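Local atomic coordinates of nitrate transport protein nrtA (Synechocystis sp., PDB entry 2G29), a protein that binds nitrate in the periplasm as the substrate-binding protein of the NrtABCD ABC transporter, which takes up nitrate and probably nitrite. Residues D168-Y173 with Q232-H237; W174-G179 with I343-L348. One frame throughout, in Å; residues are numbered along the deposited sequence.

Interaction 1: residues D168-Y173 with Q232-H237; sequences DMWIRY and QLWKDH
The indole of W170 reaches from its helix into the bend of segment 232-237 and meets three side chains there, each in a different way. H237 comes closest: its CD2 lies 3.2 Å from W170 CZ2, a tight approach. The imidazole and the six-membered ring of W170 have centroids 4.6 Å apart and planes inclined at 62°, an oblique pairing that is neither stacked nor edge-to-face. W234 is met at its rim, where W170 CZ3 sits 3.7 Å from CE3 and near the plane of that indole. One face of the same W234 ring is taken by H237 CB, 3.2 Å above the plane, so the two loop residues brace each other as they receive W170. L233 closes the arrangement nearer the helix backbone, its CD1 4.1 Å from CB of W170. With CG anti to its carbonyl carbon (chi1 -51°), W170 is turned so that its benzene half leads into the loop while NE1 donates to E239. Replacing W170 by an alanine is likely to open a gap between H237 and the rim of W234, and to leave E239 without the indole N-H. Outside this aromatic group, R172 NE bonds D168 OD1 at 2.8 Å along the helix. W170 and H237 also touch Q126, which binds nitrate, and W170 adjoins the nitrate-binding H167. The loop carries the chain from strand 225-229 of one sheet to strand 240-245 of the other, the kind of interdomain crossover that joins the two lobes of a type II periplasmic binding protein.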
# COMPACT_ATOMS: atom_id res chain seq x y z
N ASP A 168 6.73 6.28 -1.35
CA ASP A 168 7.99 7.00 -1.17
C ASP A 168 9.12 5.97 -1.44
O ASP A 168 10.07 6.24 -2.18
CB ASP A 168 8.02 7.55 0.26
CG ASP A 168 9.19 8.49 0.53
OD1 ASP A 168 9.73 9.10 -0.42
OD2 ASP A 168 9.54 8.65 1.73
N MET A 169 9.01 4.77 -0.86
CA MET A 169 10.04 3.75 -1.10
C MET A 169 10.10 3.32 -2.57
O MET A 169 11.18 3.19 -3.14
CB MET A 169 9.80 2.51 -0.24
CG MET A 169 9.80 2.72 1.27
SD MET A 169 11.26 3.57 1.96
CE MET A 169 10.67 5.28 1.99
N TRP A 170 8.95 3.17 -3.21
CA TRP A 170 8.98 2.71 -4.61
C TRP A 170 9.59 3.74 -5.55
O TRP A 170 10.46 3.42 -6.36
CB TRP A 170 7.59 2.39 -5.16
CG TRP A 170 6.74 1.48 -4.35
CD1 TRP A 170 5.39 1.61 -4.19
CD2 TRP A 170 7.14 0.36 -3.55
NE1 TRP A 170 4.93 0.64 -3.31
CE2 TRP A 170 5.98 -0.13 -2.91
CE3 TRP A 170 8.37 -0.28 -3.30
CZ2 TRP A 170 6.01 -1.22 -2.03
CZ3 TRP A 170 8.41 -1.36 -2.44
CH2 TRP A 170 7.23 -1.83 -1.80
N ILE A 171 9.14 4.99 -5.45
CA ILE A 171 9.69 5.99 -6.35
C ILE A 171 11.17 6.29 -6.07
O ILE A 171 11.93 6.49 -7.01
CB ILE A 171 8.77 7.27 -6.38
CG1 ILE A 171 8.95 7.98 -7.72
CG2 ILE A 171 9.06 8.20 -5.22
CD1 ILE A 171 7.89 9.04 -7.98
N ARG A 172 11.58 6.30 -4.81
CA ARG A 172 13.00 6.50 -4.48
C ARG A 172 13.82 5.32 -4.99
O ARG A 172 14.95 5.50 -5.46
CB ARG A 172 13.21 6.62 -2.98
CG ARG A 172 12.73 7.93 -2.40
CD ARG A 172 12.88 7.93 -0.89
NE ARG A 172 12.53 9.26 -0.38
CZ ARG A 172 13.39 10.09 0.22
NH1 ARG A 172 14.67 9.74 0.42
NH2 ARG A 172 12.98 11.32 0.54
N TYR A 173 13.29 4.10 -4.90
CA TYR A 173 14.05 2.93 -5.37
C TYR A 173 14.28 3.00 -6.88
O TYR A 173 15.39 2.75 -7.38
CB TYR A 173 13.28 1.63 -5.00
CG TYR A 173 14.07 0.37 -5.19
CD1 TYR A 173 14.73 -0.22 -4.12
CD2 TYR A 173 14.27 -0.16 -6.48
CE1 TYR A 173 15.57 -1.32 -4.31
CE2 TYR A 173 15.15 -1.24 -6.67
CZ TYR A 173 15.79 -1.81 -5.60
OH TYR A 173 16.72 -2.85 -5.72
N GLN A 232 6.25 -4.53 -11.39
CA GLN A 232 7.39 -4.61 -12.30
C GLN A 232 8.67 -4.24 -11.54
O GLN A 232 9.77 -4.54 -12.00
CB GLN A 232 7.26 -3.65 -13.48
CG GLN A 232 6.18 -3.97 -14.48
CD GLN A 232 6.20 -2.92 -15.57
OE1 GLN A 232 7.06 -2.93 -16.48
NE2 GLN A 232 5.29 -1.98 -15.47
N LEU A 233 8.53 -3.56 -10.39
CA LEU A 233 9.69 -3.16 -9.59
C LEU A 233 10.04 -4.27 -8.59
O LEU A 233 11.21 -4.55 -8.35
CB LEU A 233 9.35 -1.89 -8.81
CG LEU A 233 9.21 -0.59 -9.55
CD1 LEU A 233 8.88 0.49 -8.51
CD2 LEU A 233 10.49 -0.24 -10.29
N TRP A 234 9.01 -4.87 -7.99
CA TRP A 234 9.15 -5.96 -7.03
C TRP A 234 7.95 -6.87 -7.23
O TRP A 234 6.83 -6.50 -6.92
CB TRP A 234 9.24 -5.39 -5.59
CG TRP A 234 9.34 -6.42 -4.52
CD1 TRP A 234 9.54 -7.77 -4.66
CD2 TRP A 234 9.31 -6.17 -3.11
NE1 TRP A 234 9.63 -8.37 -3.42
CE2 TRP A 234 9.49 -7.41 -2.45
CE3 TRP A 234 9.14 -5.01 -2.34
CZ2 TRP A 234 9.51 -7.52 -1.05
CZ3 TRP A 234 9.16 -5.12 -0.95
CH2 TRP A 234 9.35 -6.36 -0.32
N LYS A 235 8.17 -8.06 -7.79
CA LYS A 235 7.05 -8.96 -8.04
C LYS A 235 6.28 -9.32 -6.78
O LYS A 235 6.89 -9.67 -5.78
CB LYS A 235 7.54 -10.25 -8.71
CG LYS A 235 7.88 -10.10 -10.18
CD LYS A 235 8.42 -11.42 -10.75
CE LYS A 235 8.81 -11.24 -12.22
NZ LYS A 235 9.22 -12.52 -12.89
N ASP A 236 4.96 -9.20 -6.85
CA ASP A 236 4.04 -9.51 -5.76
C ASP A 236 4.50 -8.80 -4.48
O ASP A 236 4.52 -9.36 -3.38
CB ASP A 236 3.93 -11.04 -5.53
CG ASP A 236 3.35 -11.76 -6.74
OD1 ASP A 236 2.49 -11.15 -7.44
OD2 ASP A 236 3.73 -12.95 -6.98
N HIS A 237 4.82 -7.52 -4.63
CA HIS A 237 5.33 -6.76 -3.50
C HIS A 237 4.26 -6.45 -2.47
O HIS A 237 3.11 -6.14 -2.81
CB HIS A 237 5.96 -5.44 -4.00
CG HIS A 237 4.96 -4.36 -4.35
ND1 HIS A 237 4.59 -4.06 -5.65
CD2 HIS A 237 4.30 -3.49 -3.57
CE1 HIS A 237 3.73 -3.05 -5.64
NE2 HIS A 237 3.54 -2.69 -4.38

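Interaction 2: residues W174-G179 with I343-L348; sequences WLAAGG and IRWGYL
R344 NH2 presses to 3.4 Å from CB of A176 while donating a hydrogen bond to the backbone oxygen of I412, near the C-terminal end of the chain. NH1 of the same guanidinium forms a salt bridge with E341, one helical turn back, so two polar partners, E341 and I412 O, hold the end of this arginine, and the alanine methyl packs against its NH2. The methyl stands obliquely to the guanidinium. What brings that group across to helix 166-177 is the extended chain of R344, with CG anti to the backbone N (chi1 -179°) and no bend from CG to NE. W345 runs alongside. Its CZ2 lies 3.4 Å from the guanidinium plane, over the rim of one face, and R344 CD in turn sits 3.5 Å above a face of the indole. The two flat groups thus form a layer whose outer end meets A176: CH2 of W345 is 4.1 Å from CB, with the methyl near the ring plane at the indole edge. On the opposite face of W345, R172 makes a cation-pi contact, leaving the indole between two arginines of different helices. No hydrogen bond crosses between the segments, and the contact is small, 82 Å² in all, made through one methyl group. Each segment carries a helix to its end. G346 N bonds I343 O at 3.0 Å, and G179 N bonds A176 O at 2.9 Å; both glycines have positive phi, where a side chain would collide with the preceding carbonyl oxygen. The contact therefore joins the closing turns of helices 166-177 and 332-344, each terminated by a Schellman motif with glycine at the C-prime position.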
# COMPACT_ATOMS: atom_id res chain seq x y z
N TRP A 174 13.23 3.37 -7.60
CA TRP A 174 13.28 3.47 -9.06
C TRP A 174 14.25 4.56 -9.48
O TRP A 174 15.10 4.35 -10.38
CB TRP A 174 11.86 3.73 -9.56
CG TRP A 174 11.67 4.12 -11.03
CD1 TRP A 174 11.83 3.34 -12.14
CD2 TRP A 174 11.16 5.36 -11.48
NE1 TRP A 174 11.45 4.02 -13.25
CE2 TRP A 174 11.04 5.28 -12.89
CE3 TRP A 174 10.81 6.55 -10.85
CZ2 TRP A 174 10.56 6.34 -13.66
CZ3 TRP A 174 10.33 7.60 -11.60
CH2 TRP A 174 10.22 7.50 -13.01
N LEU A 175 14.18 5.73 -8.84
CA LEU A 175 15.04 6.85 -9.22
C LEU A 175 16.48 6.55 -8.84
O LEU A 175 17.39 6.83 -9.62
CB LEU A 175 14.58 8.18 -8.59
CG LEU A 175 13.29 8.71 -9.24
CD1 LEU A 175 12.63 9.78 -8.37
CD2 LEU A 175 13.60 9.29 -10.63
N ALA A 176 16.69 5.92 -7.70
CA ALA A 176 18.03 5.58 -7.29
C ALA A 176 18.65 4.53 -8.20
O ALA A 176 19.85 4.62 -8.48
CB ALA A 176 18.04 5.10 -5.82
N ALA A 177 17.88 3.54 -8.65
CA ALA A 177 18.44 2.52 -9.55
C ALA A 177 18.88 3.23 -10.83
O ALA A 177 19.82 2.79 -11.51
CB ALA A 177 17.37 1.47 -9.89
N GLY A 178 18.19 4.33 -11.16
CA GLY A 178 18.54 5.13 -12.33
C GLY A 178 19.65 6.17 -12.09
O GLY A 178 19.88 7.05 -12.94
N GLY A 179 20.31 6.09 -10.94
CA GLY A 179 21.39 7.03 -10.62
C GLY A 179 21.03 8.38 -10.07
O GLY A 179 21.87 9.28 -10.06
N ILE A 343 15.49 2.76 6.89
CA ILE A 343 16.84 3.03 7.36
C ILE A 343 17.69 3.54 6.18
O ILE A 343 18.45 4.48 6.33
CB ILE A 343 17.46 1.77 8.00
CG1 ILE A 343 16.78 1.47 9.34
CG2 ILE A 343 18.98 1.96 8.14
CD1 ILE A 343 17.13 0.10 9.92
N ARG A 344 17.51 2.95 5.00
CA ARG A 344 18.26 3.39 3.82
C ARG A 344 18.21 4.89 3.62
O ARG A 344 19.21 5.52 3.27
CB ARG A 344 17.72 2.72 2.54
CG ARG A 344 18.48 3.11 1.28
CD ARG A 344 17.75 2.63 0.03
NE ARG A 344 18.54 2.96 -1.15
CZ ARG A 344 18.22 2.54 -2.37
NH1 ARG A 344 17.13 1.79 -2.59
NH2 ARG A 344 19.00 2.90 -3.40
N TRP A 345 17.03 5.47 3.82
CA TRP A 345 16.84 6.90 3.60
C TRP A 345 16.91 7.76 4.84
O TRP A 345 16.70 8.95 4.75
CB TRP A 345 15.50 7.12 2.87
CG TRP A 345 15.47 6.45 1.52
CD1 TRP A 345 14.56 5.50 1.07
CD2 TRP A 345 16.40 6.65 0.44
NE1 TRP A 345 14.89 5.11 -0.19
CE2 TRP A 345 16.01 5.79 -0.61
CE3 TRP A 345 17.54 7.46 0.27
CZ2 TRP A 345 16.71 5.72 -1.84
CZ3 TRP A 345 18.24 7.39 -0.94
CH2 TRP A 345 17.82 6.53 -1.98
N GLY A 346 17.21 7.16 5.99
CA GLY A 346 17.35 7.96 7.21
C GLY A 346 16.08 8.27 7.96
O GLY A 346 16.08 9.13 8.85
N TYR A 347 14.97 7.62 7.61
CA TYR A 347 13.72 7.84 8.34
C TYR A 347 13.75 7.17 9.70
O TYR A 347 13.04 7.60 10.61
CB TYR A 347 12.53 7.30 7.54
CG TYR A 347 12.15 8.13 6.34
CD1 TYR A 347 12.26 7.61 5.06
CD2 TYR A 347 11.63 9.42 6.50
CE1 TYR A 347 11.86 8.38 3.94
CE2 TYR A 347 11.22 10.18 5.39
CZ TYR A 347 11.34 9.65 4.12
OH TYR A 347 10.89 10.40 3.05
N LEU A 348 14.53 6.11 9.84
CA LEU A 348 14.66 5.39 11.11
C LEU A 348 16.15 5.28 11.45
O LEU A 348 17.00 5.21 10.56
CB LEU A 348 14.07 3.98 11.04
CG LEU A 348 12.54 3.87 10.95
CD1 LEU A 348 12.19 2.39 10.88
CD2 LEU A 348 11.86 4.52 12.17

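Overall arrangement
Helix 166-177 is the element both interactions share: its 168-173 turns serve interaction 1 and its end, 174-179, serves interaction 2. The contact centres lie 11 Å apart, and their segments alternate along the chain, with 232-237 and 343-348 following in that order. The two also touch directly, through a probable but weak hydrogen bond between D168 OD2 and Y347 OH and through Y173 against R344. One helix is thus fastened both to the crossover loop between the two sheets, beside the nitrate site, and to the later helix 332-344, farther from that site. In this two-domain C-clamp, it ties the domain that carries Q126, H167 and G211 to the C-terminal part of the chain.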